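ATP synthase epsilon chain (Caldalkalibacillus thermarum TA2.A1, PDB 5IK2) is the ATP-binding epsilon rotor subunit of the F1 sector of a proton-transporting ATP synthase, which probably makes ATP from ADP. Local coordinates at residues D80-V90 against R123-K134. The protein carries 2 engineered substitutions. Residues are numbered along the deposited sequence; the frame is centred on the assembly and turned at random.
Sequences DTAELPEEIAV and RAEVRLQVANSK. Engineered in segment 80-90: Ala89 (natural residue Asp).
Strand 81-83 runs nearly parallel to helix 123-133, 13° between their directions with the axes 10.2 Å apart, and the chain then turns through a short 3-10 segment at 85-86 toward helix 90-104. The contact joins the beta-sandwich of the epsilon subunit to its C-terminal helical hairpin, folded down against it. Thr81, Glu83, Arg123 and Arg127 all belong to the ATP site, which holds no nucleotide in this chain; position 89, another member, is an engineered alanine.

Arg127 grips Glu83 side-on in a two-pronged salt bridge. Its NE reaches Glu83 OE1 from above the carboxylate plane at 3.2 Å, while NH2 meets Glu83 OE2 on its syn side, tilted out of the carboxylate plane, at 3.0 Å, a more bent bond at 136°. The two flat groups are far from coplanar, 68° apart. Glu83 gets there by a bend in its chain at chi2, whereas Arg127 stays extended from CG to NE. Arg123 CD lies over one face of the Arg127 guanidinium, offset toward its rim; Thr81 crosses Arg127 roughly at right angles, with Thr81 CG2 3.5 Å from Arg127 NH2. Thr81 OG1 is hydrogen-bonded to Ser64, to which Arg123 NE also makes a weak bond.

Further along, the joint is apolar. Ile88 lays CD1 against Val130 CG1, and Val90 CG2 faces Ala131 CB at 4.0 Å. Near the C-terminal end of helix 123-133, Pro85 CG rests 3.7 Å from Val130 CG1, and Pro85 CB sits 3.4 Å from Val130 O, the carbonyl oxygen that accepts a 2.7 Å hydrogen bond from Ser133 OG.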
ATOM      1  N   ASP H  80      -9.696 -33.141  51.265  1.00 26.89           N
ATOM      2  CA  ASP H  80      -8.939 -32.092  50.563  1.00 27.06           C
ATOM      3  C   ASP H  80      -8.379 -32.625  49.251  1.00 27.37           C
ATOM      4  O   ASP H  80      -8.537 -32.002  48.200  1.00 27.73           O
ATOM      5  CB  ASP H  80      -7.769 -31.573  51.415  1.00 26.93           C
ATOM      6  CG  ASP H  80      -8.216 -30.846  52.677  1.00 26.80           C
ATOM      7  OD1 ASP H  80      -9.420 -30.553  52.836  1.00 27.17           O
ATOM      8  OD2 ASP H  80      -7.341 -30.561  53.519  1.00 26.53           O
ATOM      9  N   THR H  81      -7.718 -33.778  49.331  1.00 27.51           N
ATOM     10  CA  THR H  81      -7.183 -34.464  48.162  1.00 27.66           C
ATOM     11  C   THR H  81      -7.507 -35.955  48.220  1.00 27.88           C
ATOM     12  O   THR H  81      -7.512 -36.558  49.295  1.00 27.44           O
ATOM     13  CB  THR H  81      -5.659 -34.280  48.052  1.00 27.63           C
ATOM     14  OG1 THR H  81      -5.035 -34.693  49.272  1.00 27.69           O
ATOM     15  CG2 THR H  81      -5.314 -32.827  47.783  1.00 27.64           C
ATOM     16  N   ALA H  82      -7.787 -36.527  47.051  1.00 28.56           N
ATOM     17  CA  ALA H  82      -8.027 -37.961  46.894  1.00 28.94           C
ATOM     18  C   ALA H  82      -7.559 -38.387  45.502  1.00 29.34           C
ATOM     19  O   ALA H  82      -7.999 -37.812  44.505  1.00 29.73           O
ATOM     20  CB  ALA H  82      -9.500 -38.279  47.091  1.00 28.86           C
ATOM     21  N   GLU H  83      -6.657 -39.366  45.437  1.00 29.75           N
ATOM     22  CA  GLU H  83      -6.133 -39.854  44.158  1.00 30.09           C
ATOM     23  C   GLU H  83      -6.039 -41.374  44.114  1.00 30.48           C
ATOM     24  O   GLU H  83      -5.600 -42.004  45.077  1.00 30.62           O
ATOM     25  CB  GLU H  83      -4.743 -39.272  43.872  1.00 30.14           C
ATOM     26  CG  GLU H  83      -4.684 -37.753  43.733  1.00 30.16           C
ATOM     27  CD  GLU H  83      -4.278 -37.014  45.000  1.00 30.25           C
ATOM     28  OE1 GLU H  83      -3.837 -37.647  45.983  1.00 30.25           O
ATOM     29  OE2 GLU H  83      -4.388 -35.770  45.005  1.00 30.38           O
ATOM     30  N   LEU H  84      -6.442 -41.945  42.977  1.00 30.74           N
ATOM     31  CA  LEU H  84      -6.163 -43.343  42.640  1.00 31.08           C
ATOM     32  C   LEU H  84      -4.678 -43.452  42.256  1.00 31.60           C
ATOM     33  O   LEU H  84      -4.056 -42.432  41.952  1.00 31.84           O
ATOM     34  CB  LEU H  84      -7.040 -43.787  41.463  1.00 31.14           C
ATOM     35  CG  LEU H  84      -8.560 -43.740  41.652  1.00 31.03           C
ATOM     36  CD1 LEU H  84      -9.265 -43.709  40.304  1.00 30.99           C
ATOM     37  CD2 LEU H  84      -9.040 -44.919  42.485  1.00 31.11           C
ATOM     38  N   PRO H  85      -4.103 -44.679  42.258  1.00 32.22           N
ATOM     39  CA  PRO H  85      -2.665 -44.835  41.962  1.00 32.73           C
ATOM     40  C   PRO H  85      -2.199 -44.209  40.641  1.00 33.48           C
ATOM     41  O   PRO H  85      -1.157 -43.550  40.610  1.00 33.00           O
ATOM     42  CB  PRO H  85      -2.483 -46.358  41.920  1.00 32.63           C
ATOM     43  CG  PRO H  85      -3.575 -46.891  42.778  1.00 32.30           C
ATOM     44  CD  PRO H  85      -4.739 -45.989  42.500  1.00 32.25           C
ATOM     45  N   GLU H  86      -2.980 -44.407  39.579  1.00 34.84           N
ATOM     46  CA  GLU H  86      -2.629 -43.925  38.232  1.00 35.83           C
ATOM     47  C   GLU H  86      -2.565 -42.395  38.069  1.00 36.25           C
ATOM     48  O   GLU H  86      -1.858 -41.906  37.186  1.00 36.45           O
ATOM     49  CB  GLU H  86      -3.568 -44.524  37.161  1.00 36.20           C
ATOM     50  CG  GLU H  86      -5.041 -44.094  37.220  1.00 36.54           C
ATOM     51  CD  GLU H  86      -5.960 -45.100  37.903  1.00 36.84           C
ATOM     52  OE1 GLU H  86      -5.509 -45.812  38.831  1.00 36.82           O
ATOM     53  OE2 GLU H  86      -7.150 -45.167  37.516  1.00 36.41           O
ATOM     54  N   GLU H  87      -3.289 -41.654  38.910  1.00 36.76           N
ATOM     55  CA  GLU H  87      -3.382 -40.187  38.787  1.00 37.04           C
ATOM     56  C   GLU H  87      -2.585 -39.405  39.858  1.00 37.00           C
ATOM     57  O   GLU H  87      -2.918 -38.258  40.168  1.00 37.01           O
ATOM     58  CB  GLU H  87      -4.862 -39.754  38.735  1.00 36.87           C
ATOM     59  CG  GLU H  87      -5.660 -39.913  40.028  1.00 36.76           C
ATOM     60  CD  GLU H  87      -7.173 -39.881  39.824  1.00 36.55           C
ATOM     61  OE1 GLU H  87      -7.650 -39.504  38.731  1.00 36.62           O
ATOM     62  OE2 GLU H  87      -7.899 -40.239  40.773  1.00 35.99           O
ATOM     63  N   ILE H  88      -1.519 -40.020  40.382  1.00 36.97           N
ATOM     64  CA  ILE H  88      -0.620 -39.393  41.360  1.00 37.07           C
ATOM     65  C   ILE H  88       0.688 -38.999  40.670  1.00 37.14           C
ATOM     66  O   ILE H  88       1.314 -39.829  40.007  1.00 37.18           O
ATOM     67  CB  ILE H  88      -0.309 -40.354  42.537  1.00 36.97           C
ATOM     68  CG1 ILE H  88      -1.565 -40.570  43.392  1.00 36.94           C
ATOM     69  CG2 ILE H  88       0.827 -39.822  43.413  1.00 36.95           C
ATOM     70  CD1 ILE H  88      -1.513 -41.796  44.281  1.00 36.92           C
ATOM     71  N   ALA H  89       1.098 -37.741  40.843  1.00 37.16           N
ATOM     72  CA  ALA H  89       2.403 -37.271  40.363  1.00 37.52           C
ATOM     73  C   ALA H  89       3.501 -37.739  41.328  1.00 37.84           C
ATOM     74  O   ALA H  89       3.646 -37.193  42.426  1.00 37.71           O
ATOM     75  CB  ALA H  89       2.406 -35.753  40.229  1.00 37.32           C
ATOM     76  N   VAL H  90       4.268 -38.745  40.908  1.00 38.32           N
ATOM     77  CA  VAL H  90       5.206 -39.449  41.796  1.00 38.94           C
ATOM     78  C   VAL H  90       6.430 -38.595  42.151  1.00 39.62           C
ATOM     79  O   VAL H  90       6.818 -38.532  43.321  1.00 39.89           O
ATOM     80  CB  VAL H  90       5.638 -40.814  41.196  1.00 38.98           C
ATOM     81  CG1 VAL H  90       6.718 -41.488  42.043  1.00 39.02           C
ATOM     82  CG2 VAL H  90       4.428 -41.731  41.061  1.00 39.10           C
ATOM     83  N   ARG H 123       0.692 -36.232  53.598  1.00 37.42           N
ATOM     84  CA  ARG H 123       0.075 -36.222  52.266  1.00 37.54           C
ATOM     85  C   ARG H 123       1.009 -36.819  51.212  1.00 37.32           C
ATOM     86  O   ARG H 123       0.568 -37.585  50.355  1.00 37.14           O
ATOM     87  CB  ARG H 123      -0.309 -34.793  51.866  1.00 38.14           C
ATOM     88  CG  ARG H 123      -1.059 -34.671  50.547  1.00 38.83           C
ATOM     89  CD  ARG H 123      -1.265 -33.216  50.161  1.00 39.70           C
ATOM     90  NE  ARG H 123      -2.161 -32.516  51.083  1.00 40.69           N
ATOM     91  CZ  ARG H 123      -2.492 -31.225  50.996  1.00 41.60           C
ATOM     92  NH1 ARG H 123      -2.008 -30.456  50.019  1.00 41.98           N
ATOM     93  NH2 ARG H 123      -3.320 -30.694  51.894  1.00 41.92           N
ATOM     94  N   ALA H 124       2.290 -36.459  51.287  1.00 37.18           N
ATOM     95  CA  ALA H 124       3.299 -36.933  50.337  1.00 37.09           C
ATOM     96  C   ALA H 124       3.589 -38.426  50.475  1.00 37.31           C
ATOM     97  O   ALA H 124       3.649 -39.136  49.470  1.00 37.73           O
ATOM     98  CB  ALA H 124       4.586 -36.135  50.492  1.00 37.26           C
ATOM     99  N   GLU H 125       3.772 -38.894  51.710  1.00 37.35           N
ATOM    100  CA  GLU H 125       4.086 -40.308  51.975  1.00 37.57           C
ATOM    101  C   GLU H 125       2.930 -41.254  51.627  1.00 37.26           C
ATOM    102  O   GLU H 125       3.162 -42.350  51.109  1.00 37.51           O
ATOM    103  CB  GLU H 125       4.529 -40.512  53.430  1.00 38.02           C
ATOM    104  CG  GLU H 125       5.895 -39.911  53.732  1.00 38.69           C
ATOM    105  CD  GLU H 125       6.378 -40.187  55.146  1.00 39.10           C
ATOM    106  OE1 GLU H 125       5.566 -40.104  56.095  1.00 39.12           O
ATOM    107  OE2 GLU H 125       7.583 -40.475  55.310  1.00 39.12           O
ATOM    108  N   VAL H 126       1.698 -40.830  51.908  1.00 36.67           N
ATOM    109  CA  VAL H 126       0.502 -41.607  51.553  1.00 36.50           C
ATOM    110  C   VAL H 126       0.319 -41.689  50.031  1.00 36.55           C
ATOM    111  O   VAL H 126      -0.087 -42.733  49.517  1.00 36.50           O
ATOM    112  CB  VAL H 126      -0.764 -41.045  52.248  1.00 36.24           C
ATOM    113  CG1 VAL H 126      -2.046 -41.648  51.683  1.00 36.19           C
ATOM    114  CG2 VAL H 126      -0.691 -41.307  53.745  1.00 36.17           C
ATOM    115  N   ARG H 127       0.617 -40.598  49.323  1.00 36.53           N
ATOM    116  CA  ARG H 127       0.628 -40.600  47.849  1.00 36.50           C
ATOM    117  C   ARG H 127       1.647 -41.585  47.259  1.00 37.40           C
ATOM    118  O   ARG H 127       1.381 -42.212  46.231  1.00 37.74           O
ATOM    119  CB  ARG H 127       0.884 -39.188  47.299  1.00 35.85           C
ATOM    120  CG  ARG H 127      -0.352 -38.304  47.281  1.00 35.37           C
ATOM    121  CD  ARG H 127       0.001 -36.867  46.942  1.00 34.81           C
ATOM    122  NE  ARG H 127      -1.188 -36.034  46.754  1.00 34.33           N
ATOM    123  CZ  ARG H 127      -1.176 -34.716  46.546  1.00 33.87           C
ATOM    124  NH1 ARG H 127      -0.030 -34.037  46.497  1.00 33.71           N
ATOM    125  NH2 ARG H 127      -2.324 -34.064  46.388  1.00 33.74           N
ATOM    126  N   LEU H 128       2.803 -41.713  47.912  1.00 38.36           N
ATOM    127  CA  LEU H 128       3.839 -42.670  47.503  1.00 39.30           C
ATOM    128  C   LEU H 128       3.451 -44.126  47.792  1.00 39.95           C
ATOM    129  O   LEU H 128       3.727 -45.006  46.977  1.00 39.97           O
ATOM    130  CB  LEU H 128       5.180 -42.335  48.170  1.00 39.41           C
ATOM    131  CG  LEU H 128       5.805 -41.003  47.729  1.00 39.46           C
ATOM    132  CD1 LEU H 128       6.814 -40.503  48.754  1.00 39.41           C
ATOM    133  CD2 LEU H 128       6.447 -41.118  46.353  1.00 39.26           C
ATOM    134  N   GLN H 129       2.825 -44.371  48.946  1.00 41.02           N
ATOM    135  CA  GLN H 129       2.317 -45.710  49.305  1.00 42.29           C
ATOM    136  C   GLN H 129       1.300 -46.249  48.293  1.00 42.77           C
ATOM    137  O   GLN H 129       1.383 -47.408  47.881  1.00 42.83           O
ATOM    138  CB  GLN H 129       1.664 -45.700  50.696  1.00 42.98           C
ATOM    139  CG  GLN H 129       2.632 -45.650  51.868  1.00 43.47           C
ATOM    140  CD  GLN H 129       1.920 -45.516  53.208  1.00 44.06           C
ATOM    141  OE1 GLN H 129       0.873 -46.127  53.435  1.00 43.80           O
ATOM    142  NE2 GLN H 129       2.490 -44.715  54.105  1.00 44.14           N
ATOM    143  N   VAL H 130       0.348 -45.401  47.910  1.00 43.56           N
ATOM    144  CA  VAL H 130      -0.712 -45.774  46.964  1.00 44.30           C
ATOM    145  C   VAL H 130      -0.171 -45.891  45.529  1.00 45.95           C
ATOM    146  O   VAL H 130      -0.686 -46.685  44.740  1.00 46.19           O
ATOM    147  CB  VAL H 130      -1.913 -44.797  47.050  1.00 43.82           C
ATOM    148  CG1 VAL H 130      -2.972 -45.109  45.997  1.00 43.87           C
ATOM    149  CG2 VAL H 130      -2.536 -44.861  48.442  1.00 43.62           C
ATOM    150  N   ALA H 131       0.863 -45.114  45.200  1.00 48.16           N
ATOM    151  CA  ALA H 131       1.539 -45.217  43.897  1.00 49.63           C
ATOM    152  C   ALA H 131       2.331 -46.524  43.735  1.00 51.36           C
ATOM    153  O   ALA H 131       2.359 -47.091  42.641  1.00 51.58           O
ATOM    154  CB  ALA H 131       2.451 -44.020  43.674  1.00 49.68           C
ATOM    155  N   ASN H 132       2.970 -46.989  44.811  1.00 53.61           N
ATOM    156  CA  ASN H 132       3.735 -48.252  44.796  1.00 55.83           C
ATOM    157  C   ASN H 132       2.869 -49.515  44.679  1.00 57.86           C
ATOM    158  O   ASN H 132       3.364 -50.553  44.234  1.00 57.96           O
ATOM    159  CB  ASN H 132       4.629 -48.378  46.044  1.00 56.01           C
ATOM    160  CG  ASN H 132       5.765 -47.365  46.073  1.00 56.20           C
ATOM    161  OD1 ASN H 132       6.100 -46.833  47.133  1.00 56.50           O
ATOM    162  ND2 ASN H 132       6.373 -47.105  44.919  1.00 56.26           N
ATOM    163  N   SER H 133       1.601 -49.436  45.090  1.00 60.50           N
ATOM    164  CA  SER H 133       0.672 -50.575  44.989  1.00 62.40           C
ATOM    165  C   SER H 133       0.346 -50.956  43.536  1.00 65.12           C
ATOM    166  O   SER H 133       0.076 -52.127  43.249  1.00 65.73           O
ATOM    167  CB  SER H 133      -0.622 -50.294  45.764  1.00 61.61           C
ATOM    168  OG  SER H 133      -1.358 -49.229  45.186  1.00 60.58           O
ATOM    169  N   LYS H 134       0.362 -49.968  42.638  1.00 67.03           N
ATOM    170  CA  LYS H 134       0.216 -50.204  41.197  1.00 68.17           C
ATOM    171  C   LYS H 134       1.475 -50.877  40.648  1.00 68.49           C
ATOM    172  O   LYS H 134       1.407 -51.684  39.720  1.00 68.91           O
ATOM    173  CB  LYS H 134      -0.032 -48.880  40.463  1.00 68.96           C
ATOM    174  CG  LYS H 134      -0.422 -49.020  38.998  1.00 69.47           C
ATOM    175  CD  LYS H 134      -0.434 -47.671  38.297  1.00 69.93           C
ATOM    176  CE  LYS H 134      -0.665 -47.833  36.803  1.00 70.62           C
ATOM    177  NZ  LYS H 134      -0.539 -46.545  36.070  1.00 70.80           N
TER